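Local coordinates for protein histidine--tRNA ligase (Thermus thermophilus, PDB 1ADY) that catalyses the ATP-dependent attachment of L-histidine to tRNA(His), releasing AMP and diphosphate, as a homodimeric class II aminoacyl-tRNA synthetase, at residues P101-M106 / Y129-S134; Q123-N128 / G308-A313. All blocks are in the same frame, centred on the assembly; numbering follows the deposited sequence.

In the fold
Both interactions are buried, and both use strand 123-132 of the mixed catalytic sheet, though different halves of it. Interaction 1 (101-106 with 129-134) pairs it with strand 102-111 in regular antiparallel fashion, about 17 Å from the chain centre. Interaction 2 (123-128 with 308-313), only about 3 Å from that centre, sets it against the strand-to-helix junction that ends strand 302-308. Backbone hydrogen bonding dominates the first; a glutamate gripping a histidine and its backbone N distinguishes the second. Their centres lie about 19 Å apart, yet both touch histidyl-adenosine monophosphate: interaction 1 at its imidazole, interaction 2 at its adenine and ribose.

Interaction 1 of 2, residues P101-M106 / Y129-S134; sequences PVRLWM and YEALGS. With HAM (histidyl-adenosine monophosphate), chain F.
V102 and L132, then L104 and E130, form two antiparallel hydrogen-bonded pairs, each closed by two backbone bonds. V102 N reaches L132 O at 2.8 Å, and L132 N returns to V102 O at 2.9 Å. In the next pair L104 N donates to E130 O and E130 N to L104 O, so the ladder is complete over this length. R103-A131 and W105-Y129 are the intervening non-hydrogen-bonded pairs; beside the first of these, R103 CA faces E130 O in a CA-H...O contact.

The E130 side chain leaves the ladder for the active site. Its bend at chi2 (58°) brings OE1 within 2.8 Å of the ligand atom HAM NE2, which donates a hydrogen bond to it. OE2 accepts one from N128 ND2, which would limit the carboxylate's rotation; with one oxygen on the imidazole, this is consistent with a part in holding the histidyl group.

On the opposite face R103 and Y129 run alongside, pointing the same way, with guanidinium and ring planes 32° apart. The Y129 hydroxyl lies at the guanidinium edge, near its plane, and touches the aliphatic arm as well: OH is 3.4 Å from R103 CD. CG of Y129 stands anti to the backbone N (chi1 169°), which carries the ring across toward R103. The arginine's charge is met by E142 in a salt bridge. On the E130 face, L104 CD1 and L132 CD1 meet loosely at 4.4 Å.

These strands are the two arms of the class II motif 2 hairpin. Helix 137-153 packs on R103 and Y129, helix 83-92 on V102, L104 and L132, while strand 37-40 extends the sheet beyond 102-106 and strand 302-308 continues it on the other side, F305 and Y129 being joined by a backbone hydrogen bond.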
ATOM      1  N   PRO A 101      11.575   7.758  23.255  1.00 30.31           N
ATOM      2  CA  PRO A 101      10.210   7.542  22.762  1.00 29.79           C
ATOM      3  C   PRO A 101      10.196   6.654  21.519  1.00 28.76           C
ATOM      4  O   PRO A 101      11.190   6.568  20.791  1.00 28.60           O
ATOM      5  CB  PRO A 101       9.744   8.962  22.440  1.00 27.51           C
ATOM      6  CG  PRO A 101      10.995   9.612  21.949  1.00 26.99           C
ATOM      7  CD  PRO A 101      12.045   9.118  22.924  1.00 29.11           C
ATOM      8  N   VAL A 102       9.078   5.975  21.296  1.00 26.33           N
ATOM      9  CA  VAL A 102       8.930   5.103  20.138  1.00 23.28           C
ATOM     10  C   VAL A 102       8.231   5.861  19.008  1.00 23.43           C
ATOM     11  O   VAL A 102       7.054   6.210  19.117  1.00 22.70           O
ATOM     12  CB  VAL A 102       8.137   3.831  20.505  1.00 20.25           C
ATOM     13  CG1 VAL A 102       7.903   2.983  19.274  1.00 22.08           C
ATOM     14  CG2 VAL A 102       8.900   3.028  21.551  1.00 18.84           C
ATOM     15  N   ARG A 103       8.981   6.181  17.957  1.00 24.99           N
ATOM     16  CA  ARG A 103       8.442   6.900  16.799  1.00 25.79           C
ATOM     17  C   ARG A 103       8.026   5.911  15.701  1.00 25.52           C
ATOM     18  O   ARG A 103       8.814   5.047  15.298  1.00 24.60           O
ATOM     19  CB  ARG A 103       9.478   7.890  16.255  1.00 25.53           C
ATOM     20  CG  ARG A 103       9.830   9.021  17.212  1.00 27.89           C
ATOM     21  CD  ARG A 103      10.940   9.894  16.652  1.00 29.56           C
ATOM     22  NE  ARG A 103      11.253  11.049  17.499  1.00 30.33           N
ATOM     23  CZ  ARG A 103      12.012  11.007  18.593  1.00 29.17           C
ATOM     24  NH1 ARG A 103      12.550   9.865  19.006  1.00 27.96           N
ATOM     25  NH2 ARG A 103      12.255  12.120  19.270  1.00 28.36           N
ATOM     26  N   LEU A 104       6.795   6.048  15.212  1.00 22.51           N
ATOM     27  CA  LEU A 104       6.262   5.159  14.182  1.00 21.15           C
ATOM     28  C   LEU A 104       5.647   5.938  13.025  1.00 20.50           C
ATOM     29  O   LEU A 104       5.045   6.992  13.226  1.00 18.67           O
ATOM     30  CB  LEU A 104       5.181   4.244  14.775  1.00 18.08           C
ATOM     31  CG  LEU A 104       5.514   3.402  16.010  1.00 16.28           C
ATOM     32  CD1 LEU A 104       4.264   2.678  16.490  1.00 14.09           C
ATOM     33  CD2 LEU A 104       6.631   2.422  15.690  1.00 16.09           C
ATOM     34  N   TRP A 105       5.746   5.390  11.821  1.00 21.91           N
ATOM     35  CA  TRP A 105       5.174   6.050  10.657  1.00 23.57           C
ATOM     36  C   TRP A 105       4.707   5.030   9.621  1.00 24.31           C
ATOM     37  O   TRP A 105       5.165   3.879   9.615  1.00 24.70           O
ATOM     38  CB  TRP A 105       6.198   7.002  10.021  1.00 22.24           C
ATOM     39  CG  TRP A 105       7.092   6.339   9.007  1.00 20.15           C
ATOM     40  CD1 TRP A 105       8.238   5.640   9.254  1.00 22.53           C
ATOM     41  CD2 TRP A 105       6.892   6.294   7.592  1.00 17.88           C
ATOM     42  NE1 TRP A 105       8.764   5.162   8.077  1.00 20.52           N
ATOM     43  CE2 TRP A 105       7.954   5.551   7.038  1.00 17.78           C
ATOM     44  CE3 TRP A 105       5.912   6.815   6.731  1.00 17.03           C
ATOM     45  CZ2 TRP A 105       8.072   5.313   5.671  1.00 17.53           C
ATOM     46  CZ3 TRP A 105       6.028   6.581   5.368  1.00 16.44           C
ATOM     47  CH2 TRP A 105       7.101   5.836   4.852  1.00 16.61           C
ATOM     48  N   MET A 106       3.825   5.475   8.730  1.00 23.59           N
ATOM     49  CA  MET A 106       3.296   4.639   7.657  1.00 25.50           C
ATOM     50  C   MET A 106       2.508   5.525   6.706  1.00 25.13           C
ATOM     51  O   MET A 106       2.286   6.704   6.986  1.00 26.23           O
ATOM     52  CB  MET A 106       2.355   3.562   8.210  1.00 29.03           C
ATOM     53  CG  MET A 106       0.985   4.100   8.603  1.00 33.94           C
ATOM     54  SD  MET A 106      -0.273   2.830   8.759  1.00 39.29           S
ATOM     55  CE  MET A 106      -0.258   2.547  10.547  1.00 38.32           C
ATOM     56  N   TYR A 129       2.385   9.987  11.320  1.00 18.93           N
ATOM     57  CA  TYR A 129       3.552   9.997  12.205  1.00 20.34           C
ATOM     58  C   TYR A 129       3.107   9.967  13.664  1.00 20.16           C
ATOM     59  O   TYR A 129       2.149  10.648  14.029  1.00 20.72           O
ATOM     60  CB  TYR A 129       4.413  11.234  11.964  1.00 19.95           C
ATOM     61  CG  TYR A 129       5.465  11.437  13.022  1.00 22.32           C
ATOM     62  CD1 TYR A 129       6.584  10.613  13.086  1.00 26.12           C
ATOM     63  CD2 TYR A 129       5.327  12.438  13.976  1.00 25.09           C
ATOM     64  CE1 TYR A 129       7.547  10.777  14.086  1.00 29.97           C
ATOM     65  CE2 TYR A 129       6.279  12.615  14.979  1.00 30.19           C
ATOM     66  CZ  TYR A 129       7.388  11.782  15.030  1.00 30.81           C
ATOM     67  OH  TYR A 129       8.332  11.951  16.019  1.00 31.58           O
ATOM     68  N   GLU A 130       3.861   9.248  14.495  1.00 21.26           N
ATOM     69  CA  GLU A 130       3.562   9.077  15.913  1.00 19.75           C
ATOM     70  C   GLU A 130       4.820   9.059  16.777  1.00 20.65           C
ATOM     71  O   GLU A 130       5.864   8.542  16.368  1.00 19.26           O
ATOM     72  CB  GLU A 130       2.815   7.750  16.105  1.00 21.35           C
ATOM     73  CG  GLU A 130       1.435   7.851  16.737  1.00 23.78           C
ATOM     74  CD  GLU A 130       0.485   8.746  15.964  1.00 27.05           C
ATOM     75  OE1 GLU A 130       0.714   9.971  15.965  1.00 27.69           O
ATOM     76  OE2 GLU A 130      -0.496   8.245  15.376  1.00 27.42           O
ATOM     77  N   ALA A 131       4.709   9.622  17.976  1.00 23.03           N
ATOM     78  CA  ALA A 131       5.810   9.660  18.943  1.00 22.99           C
ATOM     79  C   ALA A 131       5.198   9.265  20.281  1.00 23.02           C
ATOM     80  O   ALA A 131       4.518  10.065  20.928  1.00 24.14           O
ATOM     81  CB  ALA A 131       6.406  11.061  19.019  1.00 22.36           C
ATOM     82  N   LEU A 132       5.413   8.018  20.681  1.00 22.02           N
ATOM     83  CA  LEU A 132       4.835   7.500  21.917  1.00 23.29           C
ATOM     84  C   LEU A 132       5.812   7.267  23.069  1.00 26.36           C
ATOM     85  O   LEU A 132       6.992   6.980  22.854  1.00 28.39           O
ATOM     86  CB  LEU A 132       4.092   6.199  21.613  1.00 21.99           C
ATOM     87  CG  LEU A 132       3.012   6.306  20.537  1.00 22.49           C
ATOM     88  CD1 LEU A 132       2.723   4.954  19.933  1.00 25.33           C
ATOM     89  CD2 LEU A 132       1.759   6.899  21.133  1.00 25.45           C
ATOM     90  N   GLY A 133       5.302   7.389  24.293  1.00 27.16           N
ATOM     91  CA  GLY A 133       6.110   7.159  25.476  1.00 25.70           C
ATOM     92  C   GLY A 133       6.650   8.352  26.247  1.00 25.92           C
ATOM     93  O   GLY A 133       7.370   8.151  27.222  1.00 25.32           O
ATOM     94  N   SER A 134       6.289   9.575  25.867  1.00 27.04           N
ATOM     95  CA  SER A 134       6.798  10.754  26.569  1.00 27.69           C
ATOM     96  C   SER A 134       5.897  11.987  26.503  1.00 25.72           C
ATOM     97  O   SER A 134       5.229  12.241  25.499  1.00 24.23           O
ATOM     98  CB  SER A 134       8.197  11.109  26.061  1.00 29.09           C
ATOM     99  OG  SER A 134       8.723  12.238  26.741  1.00 33.57           O
TER
HETATM  100  P   HAM F 423      -7.851  14.195  10.847  1.00 28.07           P
HETATM  101  O1P HAM F 423      -9.030  13.338  11.088  1.00 29.80           O
HETATM  102  O2P HAM F 423      -8.042  15.630  11.149  1.00 30.41           O
HETATM  103  O3P HAM F 423      -6.618  13.555  11.658  1.00 23.03           O
HETATM  104  O5' HAM F 423      -7.407  14.185   9.311  1.00 32.03           O
HETATM  105  C5' HAM F 423      -6.093  14.631   8.975  1.00 35.31           C
HETATM  106  C4' HAM F 423      -5.945  14.865   7.484  1.00 37.22           C
HETATM  107  O4' HAM F 423      -6.483  13.747   6.759  1.00 37.16           O
HETATM  108  C3' HAM F 423      -6.751  16.059   7.012  1.00 37.07           C
HETATM  109  O3' HAM F 423      -6.100  17.320   7.177  1.00 39.28           O
HETATM  110  C2' HAM F 423      -6.836  15.743   5.532  1.00 38.30           C
HETATM  111  O2' HAM F 423      -5.633  16.099   4.824  1.00 40.27           O
HETATM  112  C1' HAM F 423      -7.038  14.235   5.531  1.00 37.50           C
HETATM  113  N9  HAM F 423      -8.438  13.782   5.406  1.00 37.02           N
HETATM  114  C8  HAM F 423      -9.330  13.573   6.392  1.00 35.66           C
HETATM  115  N7  HAM F 423     -10.541  13.264   5.913  1.00 36.41           N
HETATM  116  C5  HAM F 423     -10.348  13.282   4.593  1.00 36.50           C
HETATM  117  C6  HAM F 423     -11.342  13.044   3.631  1.00 35.35           C
HETATM  118  N6  HAM F 423     -12.570  12.784   3.984  1.00 35.87           N
HETATM  119  N1  HAM F 423     -10.940  13.080   2.342  1.00 32.84           N
HETATM  120  C2  HAM F 423      -9.677  13.362   2.023  1.00 30.76           C
HETATM  121  N3  HAM F 423      -8.741  13.627   2.936  1.00 31.34           N
HETATM  122  C4  HAM F 423      -9.076  13.576   4.246  1.00 35.27           C
HETATM  123  C   HAM F 423      -6.264  12.224  12.058  1.00 20.91           C
HETATM  124  O   HAM F 423      -6.706  11.264  11.450  1.00 27.58           O
HETATM  125  CA  HAM F 423      -5.378  11.985  13.278  1.00 21.14           C
HETATM  126  N   HAM F 423      -5.373  10.581  13.639  1.00 18.73           N
HETATM  127  CB  HAM F 423      -3.943  12.462  13.007  1.00 22.35           C
HETATM  128  CG  HAM F 423      -3.020  12.244  14.168  1.00 23.70           C
HETATM  129  CD2 HAM F 423      -1.941  11.438  14.310  1.00 26.80           C
HETATM  130  ND1 HAM F 423      -3.232  12.819  15.403  1.00 24.37           N
HETATM  131  CE1 HAM F 423      -2.342  12.354  16.259  1.00 24.89           C
HETATM  132  NE2 HAM F 423      -1.551  11.509  15.625  1.00 25.08           N

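Interaction 2 of 2, residues Q123-N128 / G308-A313. With HAM (histidyl-adenosine monophosphate), chain F.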
ATOM      1  N   GLN A 123     -12.473   7.019   0.359  1.00 33.50           N
ATOM      2  CA  GLN A 123     -11.224   6.295   0.521  1.00 33.69           C
ATOM      3  C   GLN A 123     -10.125   7.261   0.124  1.00 33.44           C
ATOM      4  O   GLN A 123     -10.027   7.672  -1.039  1.00 34.57           O
ATOM      5  CB  GLN A 123     -11.121   5.048  -0.360  1.00 32.85           C
ATOM      6  CG  GLN A 123      -9.807   4.305  -0.089  1.00 35.28           C
ATOM      7  CD  GLN A 123      -9.492   3.211  -1.084  1.00 38.99           C
ATOM      8  OE1 GLN A 123     -10.265   2.273  -1.266  1.00 43.38           O
ATOM      9  NE2 GLN A 123      -8.328   3.305  -1.708  1.00 36.95           N
ATOM     10  N   PHE A 124      -9.316   7.643   1.101  1.00 29.48           N
ATOM     11  CA  PHE A 124      -8.222   8.561   0.865  1.00 25.60           C
ATOM     12  C   PHE A 124      -6.962   7.926   1.421  1.00 25.37           C
ATOM     13  O   PHE A 124      -7.010   6.829   1.979  1.00 23.68           O
ATOM     14  CB  PHE A 124      -8.509   9.906   1.534  1.00 24.32           C
ATOM     15  CG  PHE A 124      -8.969   9.791   2.960  1.00 25.11           C
ATOM     16  CD1 PHE A 124     -10.292   9.483   3.253  1.00 24.20           C
ATOM     17  CD2 PHE A 124      -8.078   9.983   4.011  1.00 25.31           C
ATOM     18  CE1 PHE A 124     -10.718   9.369   4.574  1.00 26.55           C
ATOM     19  CE2 PHE A 124      -8.497   9.870   5.332  1.00 24.80           C
ATOM     20  CZ  PHE A 124      -9.818   9.562   5.614  1.00 23.90           C
ATOM     21  N   HIS A 125      -5.830   8.593   1.237  1.00 24.90           N
ATOM     22  CA  HIS A 125      -4.552   8.083   1.727  1.00 24.98           C
ATOM     23  C   HIS A 125      -3.837   9.172   2.514  1.00 21.85           C
ATOM     24  O   HIS A 125      -3.797  10.326   2.081  1.00 19.40           O
ATOM     25  CB  HIS A 125      -3.663   7.660   0.555  1.00 28.20           C
ATOM     26  CG  HIS A 125      -4.258   6.591  -0.305  1.00 24.96           C
ATOM     27  ND1 HIS A 125      -5.194   6.859  -1.281  1.00 22.65           N
ATOM     28  CD2 HIS A 125      -4.044   5.255  -0.344  1.00 25.39           C
ATOM     29  CE1 HIS A 125      -5.529   5.733  -1.884  1.00 27.23           C
ATOM     30  NE2 HIS A 125      -4.845   4.745  -1.334  1.00 31.02           N
ATOM     31  N   GLN A 126      -3.252   8.802   3.646  1.00 20.34           N
ATOM     32  CA  GLN A 126      -2.538   9.769   4.471  1.00 20.49           C
ATOM     33  C   GLN A 126      -1.251   9.216   5.064  1.00 18.70           C
ATOM     34  O   GLN A 126      -1.131   8.011   5.287  1.00 18.73           O
ATOM     35  CB  GLN A 126      -3.436  10.293   5.598  1.00 22.16           C
ATOM     36  CG  GLN A 126      -3.806   9.267   6.667  1.00 22.30           C
ATOM     37  CD  GLN A 126      -4.705   9.838   7.768  1.00 23.01           C
ATOM     38  OE1 GLN A 126      -5.584  10.667   7.509  1.00 13.08           O
ATOM     39  NE2 GLN A 126      -4.495   9.378   9.000  1.00 22.29           N
ATOM     40  N   VAL A 127      -0.272  10.097   5.248  1.00 17.93           N
ATOM     41  CA  VAL A 127       1.005   9.726   5.855  1.00 14.09           C
ATOM     42  C   VAL A 127       0.780   9.984   7.335  1.00 13.30           C
ATOM     43  O   VAL A 127       0.286  11.050   7.711  1.00 14.92           O
ATOM     44  CB  VAL A 127       2.162  10.595   5.318  1.00 12.88           C
ATOM     45  CG1 VAL A 127       3.440  10.314   6.089  1.00 10.84           C
ATOM     46  CG2 VAL A 127       2.367  10.324   3.834  1.00  8.66           C
ATOM     47  N   ASN A 128       1.139   9.024   8.173  1.00 12.48           N
ATOM     48  CA  ASN A 128       0.902   9.145   9.601  1.00 14.12           C
ATOM     49  C   ASN A 128       2.167   9.023  10.427  1.00 15.04           C
ATOM     50  O   ASN A 128       2.912   8.058  10.276  1.00 18.08           O
ATOM     51  CB  ASN A 128      -0.095   8.055  10.010  1.00 13.17           C
ATOM     52  CG  ASN A 128      -0.646   8.252  11.406  1.00 16.02           C
ATOM     53  OD1 ASN A 128      -1.742   8.792  11.580  1.00 15.32           O
ATOM     54  ND2 ASN A 128       0.079   7.758  12.405  1.00 17.69           N
ATOM     55  N   GLY A 308      -3.285  14.379   4.369  1.00 24.38           N
ATOM     56  CA  GLY A 308      -3.905  13.748   3.220  1.00 23.13           C
ATOM     57  C   GLY A 308      -3.092  13.916   1.956  1.00 23.61           C
ATOM     58  O   GLY A 308      -2.938  15.025   1.439  1.00 27.72           O
ATOM     59  N   VAL A 309      -2.600  12.798   1.434  1.00 23.43           N
ATOM     60  CA  VAL A 309      -1.793  12.794   0.222  1.00 22.25           C
ATOM     61  C   VAL A 309      -2.523  13.457  -0.950  1.00 24.56           C
ATOM     62  O   VAL A 309      -1.913  14.170  -1.756  1.00 25.65           O
ATOM     63  CB  VAL A 309      -1.394  11.361  -0.170  1.00 19.78           C
ATOM     64  CG1 VAL A 309      -0.449  11.385  -1.364  1.00 15.49           C
ATOM     65  CG2 VAL A 309      -0.750  10.654   1.014  1.00 14.66           C
ATOM     66  N   GLU A 310      -3.833  13.247  -1.027  1.00 23.79           N
ATOM     67  CA  GLU A 310      -4.629  13.839  -2.098  1.00 24.13           C
ATOM     68  C   GLU A 310      -4.607  15.365  -1.976  1.00 24.17           C
ATOM     69  O   GLU A 310      -4.321  16.067  -2.945  1.00 26.43           O
ATOM     70  CB  GLU A 310      -6.074  13.327  -2.056  1.00 22.57           C
ATOM     71  CG  GLU A 310      -6.255  11.875  -2.492  1.00 25.48           C
ATOM     72  CD  GLU A 310      -6.048  10.860  -1.376  1.00 28.69           C
ATOM     73  OE1 GLU A 310      -5.737  11.259  -0.232  1.00 31.50           O
ATOM     74  OE2 GLU A 310      -6.214   9.649  -1.645  1.00 31.92           O
ATOM     75  N   ARG A 311      -4.875  15.862  -0.768  1.00 21.97           N
ATOM     76  CA  ARG A 311      -4.888  17.298  -0.495  1.00 16.18           C
ATOM     77  C   ARG A 311      -3.527  17.870  -0.879  1.00 16.42           C
ATOM     78  O   ARG A 311      -3.445  18.855  -1.613  1.00 16.52           O
ATOM     79  CB  ARG A 311      -5.157  17.554   0.993  1.00 19.21           C
ATOM     80  CG  ARG A 311      -6.515  17.074   1.506  1.00 15.30           C
ATOM     81  CD  ARG A 311      -7.591  18.127   1.312  1.00 22.90           C
ATOM     82  NE  ARG A 311      -8.893  17.740   1.869  1.00 23.83           N
ATOM     83  CZ  ARG A 311      -9.180  17.691   3.171  1.00 23.48           C
ATOM     84  NH1 ARG A 311      -8.267  17.996   4.084  1.00 24.21           N
ATOM     85  NH2 ARG A 311     -10.407  17.384   3.561  1.00 22.32           N
ATOM     86  N   VAL A 312      -2.462  17.215  -0.418  1.00 12.28           N
ATOM     87  CA  VAL A 312      -1.104  17.651  -0.714  1.00 11.29           C
ATOM     88  C   VAL A 312      -0.876  17.710  -2.223  1.00 15.66           C
ATOM     89  O   VAL A 312      -0.238  18.642  -2.728  1.00 15.52           O
ATOM     90  CB  VAL A 312      -0.068  16.720  -0.069  1.00  7.98           C
ATOM     91  CG1 VAL A 312       1.341  17.247  -0.311  1.00  8.40           C
ATOM     92  CG2 VAL A 312      -0.334  16.613   1.410  1.00  7.00           C
ATOM     93  N   ALA A 313      -1.424  16.733  -2.943  1.00 19.03           N
ATOM     94  CA  ALA A 313      -1.290  16.685  -4.395  1.00 20.91           C
ATOM     95  C   ALA A 313      -1.953  17.914  -5.019  1.00 22.16           C
ATOM     96  O   ALA A 313      -1.391  18.544  -5.921  1.00 20.98           O
ATOM     97  CB  ALA A 313      -1.914  15.405  -4.944  1.00 23.96           C
TER
HETATM   98  P   HAM F 423      -7.851  14.195  10.847  1.00 28.07           P
HETATM   99  O1P HAM F 423      -9.030  13.338  11.088  1.00 29.80           O
HETATM  100  O2P HAM F 423      -8.042  15.630  11.149  1.00 30.41           O
HETATM  101  O3P HAM F 423      -6.618  13.555  11.658  1.00 23.03           O
HETATM  102  O5' HAM F 423      -7.407  14.185   9.311  1.00 32.03           O
HETATM  103  C5' HAM F 423      -6.093  14.631   8.975  1.00 35.31           C
HETATM  104  C4' HAM F 423      -5.945  14.865   7.484  1.00 37.22           C
HETATM  105  O4' HAM F 423      -6.483  13.747   6.759  1.00 37.16           O
HETATM  106  C3' HAM F 423      -6.751  16.059   7.012  1.00 37.07           C
HETATM  107  O3' HAM F 423      -6.100  17.320   7.177  1.00 39.28           O
HETATM  108  C2' HAM F 423      -6.836  15.743   5.532  1.00 38.30           C
HETATM  109  O2' HAM F 423      -5.633  16.099   4.824  1.00 40.27           O
HETATM  110  C1' HAM F 423      -7.038  14.235   5.531  1.00 37.50           C
HETATM  111  N9  HAM F 423      -8.438  13.782   5.406  1.00 37.02           N
HETATM  112  C8  HAM F 423      -9.330  13.573   6.392  1.00 35.66           C
HETATM  113  N7  HAM F 423     -10.541  13.264   5.913  1.00 36.41           N
HETATM  114  C5  HAM F 423     -10.348  13.282   4.593  1.00 36.50           C
HETATM  115  C6  HAM F 423     -11.342  13.044   3.631  1.00 35.35           C
HETATM  116  N6  HAM F 423     -12.570  12.784   3.984  1.00 35.87           N
HETATM  117  N1  HAM F 423     -10.940  13.080   2.342  1.00 32.84           N
HETATM  118  C2  HAM F 423      -9.677  13.362   2.023  1.00 30.76           C
HETATM  119  N3  HAM F 423      -8.741  13.627   2.936  1.00 31.34           N
HETATM  120  C4  HAM F 423      -9.076  13.576   4.246  1.00 35.27           C
HETATM  121  C   HAM F 423      -6.264  12.224  12.058  1.00 20.91           C
HETATM  122  O   HAM F 423      -6.706  11.264  11.450  1.00 27.58           O
HETATM  123  CA  HAM F 423      -5.378  11.985  13.278  1.00 21.14           C
HETATM  124  N   HAM F 423      -5.373  10.581  13.639  1.00 18.73           N
HETATM  125  CB  HAM F 423      -3.943  12.462  13.007  1.00 22.35           C
HETATM  126  CG  HAM F 423      -3.020  12.244  14.168  1.00 23.70           C
HETATM  127  CD2 HAM F 423      -1.941  11.438  14.310  1.00 26.80           C
HETATM  128  ND1 HAM F 423      -3.232  12.819  15.403  1.00 24.37           N
HETATM  129  CE1 HAM F 423      -2.342  12.354  16.259  1.00 24.89           C
HETATM  130  NE2 HAM F 423      -1.551  11.509  15.625  1.00 25.08           N
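Q126 and G308 form an antiparallel non-hydrogen-bonded pair, their CA atoms 4.4 Å apart, and from G308, the N-cap, the chain turns into helix 309-313, whose axis stands at 88° to strand 123-128. V309 N at the helix start donates to H125 O at 2.8 Å, joining the first turn to the strand.

E310, bent at chi2, brings its carboxylate back to H125. OE1 accepts H125 N at 3.0 Å through its syn lone pair, while OE2 takes H125 ND1, also at 3.0 Å, in the plane of the imidazole; the N-H...O angle of 171° makes this second bond nearly straight. One carboxylate thus grips both backbone and ring of H125, which fixes the imidazole's rotation. Beside it, V309 CG2 packs on V127 CG2 at 4.2 Å.

The strand-to-helix turn, with its G308-V309-E310-R311 sequence, is class II motif 3, here set against the second arm of motif 2. Adenine lies between a side chain from each, F124 and R311. F124 holds CG between its backbone N and carbonyl carbon (chi1 48°), turning the ring flat over one adenine face, with HAM C5 3.7 Å above its plane and over its centre. With an alanine here the ring would be gone, and that face of the adenine would probably lose its aromatic cover, the base being left freer to shift. From the other face comes the R311 guanidinium, with HAM N3 4.0 Å above its plane. At the ribose, G308 N donates to HAM O2' at 2.9 Å.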